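PDB 1L1E: cyclopropane mycolic acid synthase 3 from Mycobacterium tuberculosis, which probably converts a double bond at the proximal position of alpha mycolic acids into a cyclopropane ring, using S-adenosyl-L-methionine as methylene donor. Local coordinates for residues 21-24 and 25-29; 103-106 and 107-111. All blocks are in the same frame, centred on the assembly; numbering follows the deposited sequence.

How the contacts relate
Both contacts join neighbouring residues along the chain, and their centres lie about 20 Å apart with no touch between them. Contact 1 is the turn that carries the chain from helix 20-23 into the loop before helix 45-58; three phenylalanines and Leu27 pack inward, toward helices 229-245 and 247-253 and the cofactor site. Contact 2 lies in the last turns of helix 97-109, in a beta-alpha-beta unit of the Rossmann-like sheet. Both are partly buried and both carry backbone hydrogen bonds. Contact 1 adds aromatic and leucine packing, whereas contact 2 adds a CH-pi contact and a methionine pair, with Lys105, Asp108 and Gln109 exposed on its outer side.

Contact 1 of 2, residues 21-24 and 25-29; sequences DFFR and LFLDP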
loop_
_atom_site.group_PDB
_atom_site.type_symbol
_atom_site.label_atom_id
_atom_site.label_comp_id
_atom_site.label_asym_id
_atom_site.label_seq_id
_atom_site.Cartn_x
_atom_site.Cartn_y
_atom_site.Cartn_z
ATOM N N ASP A 21 -1.002 -11.666 -15.053
ATOM C CA ASP A 21 -2.178 -12.487 -15.260
ATOM C C ASP A 21 -2.377 -13.353 -14.020
ATOM O O ASP A 21 -3.451 -13.916 -13.810
ATOM C CB ASP A 21 -2.007 -13.342 -16.510
ATOM C CG ASP A 21 -3.222 -13.279 -17.429
ATOM O OD1 ASP A 21 -3.671 -12.148 -17.747
ATOM O OD2 ASP A 21 -3.719 -14.358 -17.832
ATOM N N PHE A 22 -1.333 -13.447 -13.198
ATOM C CA PHE A 22 -1.406 -14.210 -11.963
ATOM C C PHE A 22 -2.145 -13.350 -10.946
ATOM O O PHE A 22 -3.077 -13.813 -10.286
ATOM C CB PHE A 22 -0.011 -14.534 -11.430
ATOM C CG PHE A 22 -0.025 -15.444 -10.234
ATOM C CD1 PHE A 22 -0.233 -16.816 -10.391
ATOM C CD2 PHE A 22 0.121 -14.932 -8.954
ATOM C CE1 PHE A 22 -0.295 -17.659 -9.291
ATOM C CE2 PHE A 22 0.060 -15.767 -7.840
ATOM C CZ PHE A 22 -0.150 -17.136 -8.012
ATOM N N PHE A 23 -1.727 -12.092 -10.825
ATOM C CA PHE A 23 -2.372 -11.177 -9.888
ATOM C C PHE A 23 -3.837 -10.964 -10.230
ATOM O O PHE A 23 -4.690 -10.885 -9.344
ATOM C CB PHE A 23 -1.671 -9.821 -9.868
ATOM C CG PHE A 23 -0.315 -9.851 -9.229
ATOM C CD1 PHE A 23 0.838 -9.817 -10.009
ATOM C CD2 PHE A 23 -0.190 -9.920 -7.843
ATOM C CE1 PHE A 23 2.087 -9.854 -9.421
ATOM C CE2 PHE A 23 1.066 -9.957 -7.243
ATOM C CZ PHE A 23 2.206 -9.924 -8.037
ATOM N N ARG A 24 -4.143 -10.878 -11.516
ATOM C CA ARG A 24 -5.526 -10.667 -11.912
ATOM C C ARG A 24 -6.438 -11.818 -11.475
ATOM O O ARG A 24 -7.669 -11.705 -11.536
ATOM C CB ARG A 24 -5.610 -10.445 -13.422
ATOM C CG ARG A 24 -5.080 -9.091 -13.865
ATOM C CD ARG A 24 -5.348 -8.863 -15.347
ATOM N NE ARG A 24 -6.784 -8.901 -15.628
ATOM C CZ ARG A 24 -7.312 -9.007 -16.843
ATOM N NH1 ARG A 24 -6.524 -9.087 -17.908
ATOM N NH2 ARG A 24 -8.631 -9.036 -16.994
ATOM N N LEU A 25 -5.839 -12.918 -11.017
ATOM C CA LEU A 25 -6.621 -14.057 -10.556
ATOM C C LEU A 25 -7.198 -13.860 -9.154
ATOM O O LEU A 25 -8.086 -14.611 -8.742
ATOM C CB LEU A 25 -5.791 -15.348 -10.592
ATOM C CG LEU A 25 -5.465 -15.884 -11.994
ATOM C CD1 LEU A 25 -4.661 -17.169 -11.865
ATOM C CD2 LEU A 25 -6.755 -16.126 -12.778
ATOM N N PHE A 26 -6.695 -12.880 -8.404
ATOM C CA PHE A 26 -7.246 -12.649 -7.071
ATOM C C PHE A 26 -7.530 -11.189 -6.727
ATOM O O PHE A 26 -8.405 -10.905 -5.910
ATOM C CB PHE A 26 -6.386 -13.335 -5.984
ATOM C CG PHE A 26 -5.004 -12.759 -5.809
ATOM C CD1 PHE A 26 -4.794 -11.658 -4.987
ATOM C CD2 PHE A 26 -3.906 -13.351 -6.430
ATOM C CE1 PHE A 26 -3.513 -11.154 -4.782
ATOM C CE2 PHE A 26 -2.621 -12.855 -6.233
ATOM C CZ PHE A 26 -2.426 -11.754 -5.406
ATOM N N LEU A 27 -6.830 -10.254 -7.362
ATOM C CA LEU A 27 -7.094 -8.839 -7.089
ATOM C C LEU A 27 -8.434 -8.444 -7.724
ATOM O O LEU A 27 -8.917 -9.108 -8.641
ATOM C CB LEU A 27 -5.978 -7.960 -7.668
ATOM C CG LEU A 27 -4.539 -8.236 -7.209
ATOM C CD1 LEU A 27 -3.582 -7.284 -7.903
ATOM C CD2 LEU A 27 -4.449 -8.080 -5.709
ATOM N N ASP A 28 -9.041 -7.371 -7.230
ATOM C CA ASP A 28 -10.301 -6.903 -7.793
ATOM C C ASP A 28 -9.974 -6.292 -9.174
ATOM O O ASP A 28 -8.807 -6.207 -9.545
ATOM C CB ASP A 28 -10.918 -5.848 -6.870
ATOM C CG ASP A 28 -10.159 -4.546 -6.896
ATOM O OD1 ASP A 28 -8.995 -4.514 -6.430
ATOM O OD2 ASP A 28 -10.728 -3.552 -7.390
ATOM N N PRO A 29 -10.995 -5.867 -9.947
ATOM C CA PRO A 29 -10.787 -5.278 -11.275
ATOM C C PRO A 29 -9.828 -4.090 -11.356
ATOM O O PRO A 29 -9.092 -3.951 -12.328
ATOM C CB PRO A 29 -12.202 -4.909 -11.712
ATOM C CG PRO A 29 -13.015 -6.001 -11.102
ATOM C CD PRO A 29 -12.433 -6.060 -9.696
HETATM O O HOH W 1 -8.374 -8.744 -11.526
#
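The Phe26 ring has the carbonyl oxygen Phe23 O over one face, 3.9 Å above the plane and displaced toward the rim. The side chains of Phe23 and Phe26 run side by side in the same direction, with Phe23 CD2 3.8 Å from Phe26 CZ. Phe22 comes less close, its CE2 lying 4.3 Å from Phe26 CE2. Phe26 CG sits between its own backbone N and carbonyl carbon (chi1 67°), which brings the ring back alongside Phe23. Trp239 of helix 229-245 meets the Phe26 ring edge-to-face, while the Phe23 ring meets that of Trp75, a residue of the S-adenosylmethionine site by similarity. Here the chain turns from helix 20-23 toward the loop that precedes helix 45-58, gathering its amides on two carbonyls. Phe23 O accepts from Phe26 N and Leu27 N; the bond from Leu27 N runs nearly along the C=O axis, whereas Phe26 N reaches the oxygen from above the carbonyl plane. Phe22 O accepts from Leu25 N. The same Phe23 carbonyl seats Leu27, whose CG is 3.4 Å from Phe23 O and whose CD1 branch touches Phe23 CB at 3.7 Å. Leu27 also packs on Tyr33, another residue assigned to the cofactor site by similarity, and its side chain is about 7 Å from the bound S-adenosyl-L-homocysteine at the nearest atoms. Leu25 goes elsewhere: its CG rests 3.4 Å from Asp21 O, and the side chain touches Gln249 and Ala250 of helix 247-253. Across the mouth of the turn, a water lies 3.0 Å from both Arg24 O and Leu27 O and bridges the two carbonyls.

Contact 2 of 2, residues 103-106 and 107-111; sequences VQKM and FDQMD
Residues 103-106 and 107-109 form one unbroken helix, and Phe107 N bonds to Val103 O at 2.8 Å with an almost straight N-H (167°). Asp108 N repeats this i to i+4 step on Gln104 O. The pattern then slackens: Gln109 N is shared between Met106 O, in an i to i+3 bond, and Lys105 O, in a weak one. Met110 N makes a weak bond to Met106 O, and Met110 is the first residue with non-helical backbone angles. A water also donates to Met106 O at 2.8 Å and accepts weakly from Gln109 NE2. On the buried side, Val103 CG1 lies over one face of the Phe107 ring in a CH-pi contact, 3.7 Å from the centroid and 17° off the normal. Val103 CG1 is held anti to the backbone N (chi1 174°), which aims this methyl along the helix toward the ring. Val103 and Phe107 both pack on Met79 of helix 77-86 and Val118 of strand 116-120, so this face seats the connecting helix of a beta-alpha-beta unit, strand 89-94, helix 97-109 and strand 116-120, in the Rossmann-like methyltransferase fold. A second apolar pair comes from Met106 and Met110, whose chains bend at chi3. Met110 CE approaches Met106 CG at 3.3 Å, closer than two carbons normally pack, and both side chains reach Arg80 of helix 77-86. On the exposed side, Lys105 runs extended and lays its aliphatic part beside the Gln109 amide, with Lys105 CE 3.4 Å from Gln109 OE1. Phe107 O accepts a hydrogen bond from Arg116 NE at the start of strand 116-120.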
loop_
_atom_site.group_PDB
_atom_site.type_symbol
_atom_site.label_atom_id
_atom_site.label_comp_id
_atom_site.label_asym_id
_atom_site.label_seq_id
_atom_site.Cartn_x
_atom_site.Cartn_y
_atom_site.Cartn_z
ATOM N N VAL A 103 0.116 1.358 -16.459
ATOM C CA VAL A 103 -0.382 2.687 -16.094
ATOM C C VAL A 103 -0.261 3.712 -17.234
ATOM O O VAL A 103 -1.105 4.581 -17.368
ATOM C CB VAL A 103 0.339 3.257 -14.846
ATOM C CG1 VAL A 103 -0.097 4.692 -14.601
ATOM C CG2 VAL A 103 0.012 2.396 -13.611
ATOM N N GLN A 104 0.793 3.621 -18.038
ATOM C CA GLN A 104 0.967 4.571 -19.134
ATOM C C GLN A 104 -0.114 4.310 -20.181
ATOM O O GLN A 104 -0.709 5.243 -20.708
ATOM C CB GLN A 104 2.365 4.438 -19.747
ATOM C CG GLN A 104 2.669 5.425 -20.889
ATOM C CD GLN A 104 2.689 6.883 -20.441
ATOM O OE1 GLN A 104 1.783 7.658 -20.761
ATOM N NE2 GLN A 104 3.724 7.261 -19.698
ATOM N N LYS A 105 -0.369 3.041 -20.481
ATOM C CA LYS A 105 -1.410 2.700 -21.445
ATOM C C LYS A 105 -2.729 3.264 -20.922
ATOM O O LYS A 105 -3.508 3.864 -21.670
ATOM C CB LYS A 105 -1.517 1.182 -21.607
ATOM C CG LYS A 105 -2.634 0.735 -22.537
ATOM C CD LYS A 105 -2.531 -0.752 -22.849
ATOM C CE LYS A 105 -3.551 -1.174 -23.898
ATOM N NZ LYS A 105 -3.375 -2.599 -24.314
ATOM N N MET A 106 -2.965 3.075 -19.627
ATOM C CA MET A 106 -4.173 3.565 -18.982
ATOM C C MET A 106 -4.255 5.064 -19.231
ATOM O O MET A 106 -5.266 5.571 -19.735
ATOM C CB MET A 106 -4.114 3.292 -17.471
ATOM C CG MET A 106 -5.440 3.484 -16.743
ATOM S SD MET A 106 -5.265 3.618 -14.949
ATOM C CE MET A 106 -6.474 2.430 -14.369
ATOM N N PHE A 107 -3.185 5.772 -18.881
ATOM C CA PHE A 107 -3.118 7.217 -19.065
ATOM C C PHE A 107 -3.389 7.660 -20.514
ATOM O O PHE A 107 -4.107 8.639 -20.739
ATOM C CB PHE A 107 -1.744 7.745 -18.632
ATOM C CG PHE A 107 -1.565 7.864 -17.136
ATOM C CD1 PHE A 107 -0.314 8.157 -16.607
ATOM C CD2 PHE A 107 -2.639 7.708 -16.261
ATOM C CE1 PHE A 107 -0.130 8.292 -15.236
ATOM C CE2 PHE A 107 -2.463 7.842 -14.885
ATOM C CZ PHE A 107 -1.206 8.135 -14.374
ATOM N N ASP A 108 -2.800 6.947 -21.476
ATOM C CA ASP A 108 -2.960 7.259 -22.899
ATOM C C ASP A 108 -4.394 7.052 -23.404
ATOM O O ASP A 108 -4.807 7.672 -24.392
ATOM C CB ASP A 108 -2.019 6.400 -23.756
ATOM C CG ASP A 108 -0.548 6.693 -23.502
ATOM O OD1 ASP A 108 -0.214 7.815 -23.082
ATOM O OD2 ASP A 108 0.281 5.796 -23.746
ATOM N N GLN A 109 -5.146 6.182 -22.735
ATOM C CA GLN A 109 -6.520 5.897 -23.139
ATOM C C GLN A 109 -7.549 6.911 -22.650
ATOM O O GLN A 109 -8.539 7.176 -23.336
ATOM C CB GLN A 109 -6.926 4.500 -22.672
ATOM C CG GLN A 109 -6.239 3.383 -23.431
ATOM C CD GLN A 109 -6.475 2.015 -22.810
ATOM O OE1 GLN A 109 -6.115 0.997 -23.392
ATOM N NE2 GLN A 109 -7.071 1.989 -21.620
ATOM N N MET A 110 -7.319 7.485 -21.474
ATOM C CA MET A 110 -8.264 8.448 -20.933
ATOM C C MET A 110 -8.062 9.849 -21.489
ATOM O O MET A 110 -7.005 10.177 -22.018
ATOM C CB MET A 110 -8.206 8.455 -19.392
ATOM C CG MET A 110 -6.822 8.538 -18.759
ATOM S SD MET A 110 -6.870 8.210 -16.948
ATOM C CE MET A 110 -6.793 6.466 -16.946
ATOM N N ASP A 111 -9.103 10.662 -21.399
ATOM C CA ASP A 111 -9.036 12.030 -21.878
ATOM C C ASP A 111 -9.387 12.979 -20.750
ATOM O O ASP A 111 -10.455 12.878 -20.140
ATOM C CB ASP A 111 -9.992 12.254 -23.050
ATOM C CG ASP A 111 -10.135 13.721 -23.400
ATOM O OD1 ASP A 111 -10.878 14.432 -22.692
ATOM O OD2 ASP A 111 -9.488 14.172 -24.365
HETATM O O HOH W 2 -7.883 4.667 -19.665
#